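Local coordinates for alpha-14 giardin (Giardia lamblia, PDB 3CHJ), which probably serves as a calcium-regulated annexin that binds phospholipid and links the membrane to the underlying axoneme of the parasite, at residues Q17-A22 with I33-S38; A61-H66 with L74-Y79. All coordinates share one frame; numbering follows the deposited sequence.

Contact 1: residues Q17-A22 with I33-S38; sequences QKVVEA and IEIARS
Lys18, Val19 and Ile35, which meet across this contact, bring no flat group to it; the flat groups that bind one another, those of Arg37 and Glu34, both belong to residues 33-38, and neither makes contact with residues 17-22. The guanidinium of Arg37 presents its edge to the carboxylate of Glu34. Arg37 NH1 reaches Glu34 OE2 at 3.1 Å in a salt bridge, with the oxygen only 4° out of the guanidinium plane. Seen from the acid, the nitrogen arrives on the syn side, 23° out of the carboxylate plane. The other terminal nitrogen, Arg37 NH2, is bonded to the carbonyl of Glu312, which ties this helix to the C-terminal part of the chain. Ser38 OG turns back to Glu34 O at 2.8 Å, meeting the carbonyl from above its plane rather than on a lone pair.

The contact proper joins two consecutive helices of the all-helical annexin fold, 12-24 and 31-38, whose nearest CA atoms, those of Val19 and Ile35, are 8.3 Å apart. Ile35 spans that gap with one methyl: its CD1 is anti to CA (chi2 165°), so the outer branch is extended toward helix 12-24. This methyl meets Val19 CG2 at 3.7 Å, the two side chains crossing at about a right angle. Lys18 runs past Ile35 in the opposite direction, and its extended chain lays CB, CG and CD along the same methyl. The closest of these, Lys18 CD, is 3.8 Å from Ile35 CD1 and 4.0 Å from Ile35 CG1. Val19 also packs on Met47 and Phe51, and Ile35 on Leu44, all of helix 41-55.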
loop_
_atom_site.group_PDB
_atom_site.type_symbol
_atom_site.label_atom_id
_atom_site.label_comp_id
_atom_site.label_asym_id
_atom_site.label_seq_id
_atom_site.Cartn_x
_atom_site.Cartn_y
_atom_site.Cartn_z
ATOM N N GLN A 17 27.761 10.158 5.021
ATOM C CA GLN A 17 28.919 9.279 5.215
ATOM C C GLN A 17 28.495 7.903 5.737
ATOM O O GLN A 17 29.103 6.886 5.387
ATOM C CB GLN A 17 30.014 9.942 6.073
ATOM C CG GLN A 17 29.692 10.154 7.554
ATOM C CD GLN A 17 30.168 9.010 8.463
ATOM O OE1 GLN A 17 31.373 8.755 8.590
ATOM N NE2 GLN A 17 29.222 8.342 9.120
ATOM N N LYS A 18 27.413 7.869 6.514
ATOM C CA LYS A 18 26.900 6.600 7.021
ATOM C C LYS A 18 26.356 5.740 5.867
ATOM O O LYS A 18 26.514 4.507 5.859
ATOM C CB LYS A 18 25.808 6.835 8.064
ATOM C CG LYS A 18 25.435 5.580 8.820
ATOM C CD LYS A 18 24.424 5.870 9.931
ATOM C CE LYS A 18 24.187 4.638 10.783
ATOM N NZ LYS A 18 23.038 4.844 11.718
ATOM N N VAL A 19 25.698 6.398 4.914
ATOM C CA VAL A 19 25.197 5.748 3.701
ATOM C C VAL A 19 26.356 5.177 2.865
ATOM O O VAL A 19 26.337 4.006 2.478
ATOM C CB VAL A 19 24.317 6.718 2.858
ATOM C CG1 VAL A 19 23.986 6.132 1.488
ATOM C CG2 VAL A 19 23.029 7.059 3.633
ATOM N N VAL A 20 27.374 6.000 2.632
ATOM C CA VAL A 20 28.592 5.547 1.958
ATOM C C VAL A 20 29.186 4.298 2.632
ATOM O O VAL A 20 29.407 3.283 1.987
ATOM C CB VAL A 20 29.634 6.681 1.906
ATOM C CG1 VAL A 20 30.991 6.143 1.451
ATOM C CG2 VAL A 20 29.158 7.771 0.965
ATOM N N GLU A 21 29.399 4.368 3.935
ATOM C CA GLU A 21 30.014 3.258 4.654
ATOM C C GLU A 21 29.159 1.993 4.629
ATOM O O GLU A 21 29.675 0.879 4.540
ATOM C CB GLU A 21 30.366 3.689 6.073
ATOM C CG GLU A 21 31.503 4.732 6.080
ATOM C CD GLU A 21 31.907 5.192 7.465
ATOM O OE1 GLU A 21 31.457 4.591 8.469
ATOM O OE2 GLU A 21 32.699 6.160 7.555
ATOM N N ALA A 22 27.843 2.175 4.669
ATOM C CA ALA A 22 26.916 1.053 4.630
ATOM C C ALA A 22 27.042 0.222 3.362
ATOM O O ALA A 22 26.814 -0.980 3.382
ATOM C CB ALA A 22 25.470 1.556 4.798
ATOM N N ILE A 33 18.639 0.946 6.283
ATOM C CA ILE A 33 17.281 0.742 6.790
ATOM C C ILE A 33 17.081 1.453 8.124
ATOM O O ILE A 33 16.038 2.081 8.351
ATOM C CB ILE A 33 16.961 -0.759 6.916
ATOM C CG1 ILE A 33 17.089 -1.470 5.562
ATOM C CG2 ILE A 33 15.583 -0.962 7.519
ATOM C CD1 ILE A 33 16.203 -0.909 4.417
ATOM N N GLU A 34 18.093 1.389 8.998
ATOM C CA GLU A 34 18.063 2.171 10.236
ATOM C C GLU A 34 17.873 3.663 9.965
ATOM O O GLU A 34 17.059 4.338 10.619
ATOM C CB GLU A 34 19.298 1.880 11.102
ATOM C CG GLU A 34 19.357 0.425 11.603
ATOM C CD GLU A 34 18.296 0.070 12.670
ATOM O OE1 GLU A 34 18.499 -0.947 13.377
ATOM O OE2 GLU A 34 17.260 0.763 12.801
ATOM N N ILE A 35 18.579 4.180 8.961
ATOM C CA ILE A 35 18.439 5.572 8.585
ATOM C C ILE A 35 16.972 5.856 8.155
ATOM O O ILE A 35 16.362 6.833 8.573
ATOM C CB ILE A 35 19.471 5.938 7.488
ATOM C CG1 ILE A 35 20.887 5.987 8.089
ATOM C CG2 ILE A 35 19.172 7.267 6.867
ATOM C CD1 ILE A 35 22.016 5.975 7.028
ATOM N N ALA A 36 16.385 4.958 7.359
ATOM C CA ALA A 36 14.998 5.154 6.930
ATOM C C ALA A 36 14.015 5.184 8.088
ATOM O O ALA A 36 13.027 5.921 8.030
ATOM C CB ALA A 36 14.575 4.083 5.912
ATOM N N ARG A 37 14.288 4.383 9.115
ATOM C CA ARG A 37 13.403 4.273 10.280
ATOM C C ARG A 37 13.583 5.426 11.267
ATOM O O ARG A 37 12.700 5.663 12.103
ATOM C CB ARG A 37 13.670 2.975 11.021
ATOM C CG ARG A 37 13.331 1.739 10.256
ATOM C CD ARG A 37 13.807 0.541 11.039
ATOM N NE ARG A 37 12.861 0.102 12.070
ATOM C CZ ARG A 37 13.195 -0.296 13.298
ATOM N NH1 ARG A 37 14.457 -0.234 13.722
ATOM N NH2 ARG A 37 12.250 -0.708 14.137
ATOM N N SER A 38 14.740 6.094 11.195
ATOM C CA SER A 38 15.158 7.074 12.224
ATOM C C SER A 38 14.797 8.521 11.914
ATOM O O SER A 38 14.807 9.364 12.819
ATOM C CB SER A 38 16.675 6.992 12.442
ATOM O OG SER A 38 17.024 5.760 13.022
#

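Contact 2: residues A61-H66 with L74-Y79; sequences AFLKKH and LVLMLY
Leu63 alone carries the side of residues 61-66 that meets Val75 and Leu76, and the turn around it is built from local bonds. At its start, the carbonyl of Ala61 receives a weak, long bond from Lys65 NZ, 3.5 Å away. Phe62 O has two donors, Lys65 N at 3.3 Å and His66 ND1, which reach it from opposite faces of its carbonyl plane. The Phe62 ring also has His66 ND1 over one face, set off toward the rim, and it meets the ring of Phe51.

Leu63 then turns its side chain to helix 69-78. With CD1 anti to CA (chi2 -179°), the leucine extends that methyl, which takes part in every contact here. Leu63 CD1 lies 3.7 Å from Leu76 CD2, the two leucines sliding past each other in opposite directions, and 3.9 Å from Val75 CG1, where the side chains cross at a slant. Two consecutive helices of the annexin fold, 59-64 and 69-78, are thereby joined by apolar packing that buries 105 Å² over both sides. Leu76 starts off to one side of the interface, but its end comes nearer and delivers CD2; it also touches Gln48 of helix 41-55.

Lys65 places its CB over the rim of one face of the His66 imidazole. The bond from His66 ND1 to Phe62 O is 3.1 Å long, with an N-H...O angle of 150° and the donor tilted 28° from the carbonyl plane; the backbone N of His66 bonds to Leu63 O at 3.0 Å. Beyond Leu76, Tyr79 is the first residue to leave helical geometry after helix 69-78, and its ring has Val75 O over one face, 3.7 Å above the plane and displaced toward the rim.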
loop_
_atom_site.group_PDB
_atom_site.type_symbol
_atom_site.label_atom_id
_atom_site.label_comp_id
_atom_site.label_asym_id
_atom_site.label_seq_id
_atom_site.Cartn_x
_atom_site.Cartn_y
_atom_site.Cartn_z
ATOM N N ALA A 61 23.039 5.669 -8.653
ATOM C CA ALA A 61 24.228 5.118 -9.317
ATOM C C ALA A 61 25.171 4.431 -8.333
ATOM O O ALA A 61 25.760 3.387 -8.650
ATOM C CB ALA A 61 24.971 6.213 -10.075
ATOM N N PHE A 62 25.314 5.017 -7.144
ATOM C CA PHE A 62 26.153 4.451 -6.085
ATOM C C PHE A 62 25.577 3.150 -5.533
ATOM O O PHE A 62 26.303 2.158 -5.348
ATOM C CB PHE A 62 26.313 5.462 -4.960
ATOM C CG PHE A 62 27.150 4.984 -3.822
ATOM C CD1 PHE A 62 28.520 4.793 -3.976
ATOM C CD2 PHE A 62 26.577 4.761 -2.572
ATOM C CE1 PHE A 62 29.306 4.365 -2.888
ATOM C CE2 PHE A 62 27.340 4.337 -1.495
ATOM C CZ PHE A 62 28.713 4.134 -1.648
ATOM N N LEU A 63 24.279 3.154 -5.251
ATOM C CA LEU A 63 23.624 1.951 -4.764
ATOM C C LEU A 63 23.741 0.801 -5.755
ATOM O O LEU A 63 23.943 -0.338 -5.346
ATOM C CB LEU A 63 22.149 2.217 -4.446
ATOM C CG LEU A 63 21.872 3.214 -3.322
ATOM C CD1 LEU A 63 20.365 3.343 -3.137
ATOM C CD2 LEU A 63 22.566 2.816 -2.012
ATOM N N LYS A 64 23.617 1.107 -7.044
ATOM C CA LYS A 64 23.621 0.071 -8.079
ATOM C C LYS A 64 24.901 -0.790 -8.052
ATOM O O LYS A 64 24.867 -1.991 -8.373
ATOM C CB LYS A 64 23.414 0.721 -9.451
ATOM C CG LYS A 64 23.146 -0.261 -10.544
ATOM C CD LYS A 64 22.993 0.406 -11.888
ATOM C CE LYS A 64 22.679 -0.647 -12.938
ATOM N NZ LYS A 64 22.641 -0.087 -14.323
ATOM N N LYS A 65 25.996 -0.181 -7.612
ATOM C CA LYS A 65 27.310 -0.828 -7.609
ATOM C C LYS A 65 27.448 -1.820 -6.464
ATOM O O LYS A 65 28.351 -2.683 -6.463
ATOM C CB LYS A 65 28.412 0.227 -7.476
ATOM C CG LYS A 65 28.472 1.240 -8.609
ATOM C CD LYS A 65 29.691 2.140 -8.478
ATOM C CE LYS A 65 29.795 3.130 -9.643
ATOM N NZ LYS A 65 28.973 4.388 -9.447
ATOM N N HIS A 66 26.572 -1.676 -5.472
ATOM C CA HIS A 66 26.740 -2.358 -4.194
ATOM C C HIS A 66 25.559 -3.219 -3.753
ATOM O O HIS A 66 25.716 -4.119 -2.915
ATOM C CB HIS A 66 27.085 -1.341 -3.103
ATOM C CG HIS A 66 28.393 -0.655 -3.319
ATOM N ND1 HIS A 66 28.491 0.657 -3.732
ATOM C CD2 HIS A 66 29.662 -1.113 -3.203
ATOM C CE1 HIS A 66 29.768 0.984 -3.843
ATOM N NE2 HIS A 66 30.496 -0.069 -3.523
ATOM N N LEU A 74 14.080 -0.899 -3.008
ATOM C CA LEU A 74 13.483 -0.654 -1.705
ATOM C C LEU A 74 14.039 0.602 -1.054
ATOM O O LEU A 74 13.269 1.486 -0.656
ATOM C CB LEU A 74 13.710 -1.874 -0.792
ATOM C CG LEU A 74 13.251 -1.736 0.663
ATOM C CD1 LEU A 74 11.698 -1.584 0.701
ATOM C CD2 LEU A 74 13.702 -2.961 1.419
ATOM N N VAL A 75 15.369 0.695 -0.957
ATOM C CA VAL A 75 16.000 1.863 -0.325
ATOM C C VAL A 75 15.582 3.167 -1.009
ATOM O O VAL A 75 15.253 4.152 -0.345
ATOM C CB VAL A 75 17.552 1.707 -0.295
ATOM C CG1 VAL A 75 18.237 2.991 0.122
ATOM C CG2 VAL A 75 17.931 0.574 0.655
ATOM N N LEU A 76 15.588 3.190 -2.341
ATOM C CA LEU A 76 15.187 4.419 -3.058
ATOM C C LEU A 76 13.748 4.816 -2.736
ATOM O O LEU A 76 13.458 6.011 -2.603
ATOM C CB LEU A 76 15.395 4.267 -4.561
ATOM C CG LEU A 76 16.877 4.183 -4.942
ATOM C CD1 LEU A 76 17.031 3.826 -6.421
ATOM C CD2 LEU A 76 17.651 5.452 -4.608
ATOM N N MET A 77 12.874 3.828 -2.557
ATOM C CA MET A 77 11.469 4.111 -2.222
ATOM C C MET A 77 11.373 4.727 -0.833
ATOM O O MET A 77 10.465 5.531 -0.556
ATOM C CB MET A 77 10.631 2.839 -2.258
ATOM C CG MET A 77 10.358 2.259 -3.640
ATOM S SD MET A 77 9.092 0.960 -3.447
ATOM C CE MET A 77 9.192 0.117 -5.047
ATOM N N LEU A 78 12.292 4.342 0.042
ATOM C CA LEU A 78 12.216 4.770 1.443
ATOM C C LEU A 78 12.640 6.202 1.620
ATOM O O LEU A 78 12.212 6.850 2.588
ATOM C CB LEU A 78 13.081 3.874 2.333
ATOM C CG LEU A 78 12.682 2.402 2.408
ATOM C CD1 LEU A 78 13.765 1.629 3.156
ATOM C CD2 LEU A 78 11.302 2.232 3.078
ATOM N N TYR A 79 13.470 6.717 0.718
ATOM C CA TYR A 79 14.051 8.047 0.951
ATOM C C TYR A 79 13.242 9.150 0.245
ATOM O O TYR A 79 13.741 10.243 -0.010
ATOM C CB TYR A 79 15.545 8.078 0.563
ATOM C CG TYR A 79 16.486 7.187 1.376
ATOM C CD1 TYR A 79 16.084 6.558 2.558
ATOM C CD2 TYR A 79 17.807 7.030 0.983
ATOM C CE1 TYR A 79 16.963 5.762 3.295
ATOM C CE2 TYR A 79 18.691 6.233 1.695
ATOM C CZ TYR A 79 18.279 5.615 2.865
ATOM O OH TYR A 79 19.174 4.818 3.567
#

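Contacts 1 and 2 follow one another along the chain, with centres about 11 Å apart, and each is a mainly buried join between consecutive helices, with two buried residues and one partly exposed. They share no helix, yet they touch: Leu78 packs on Ile33 and Ala36, and Ala36 CB lies against the Tyr79 ring. Separately, Tyr79 OH bonds to Leu32 O of helix 31-38. Arg29 also bridges them, donating NH1 to Ala22 O and NH2 to His66 O. Both rest partly on helix 41-55. Their chemistry differs: contact 1 (154 Å²) adds a lysine's methylenes to its apolar pair, whereas contact 2 (105 Å²) is made by leucine and valine side chains alone.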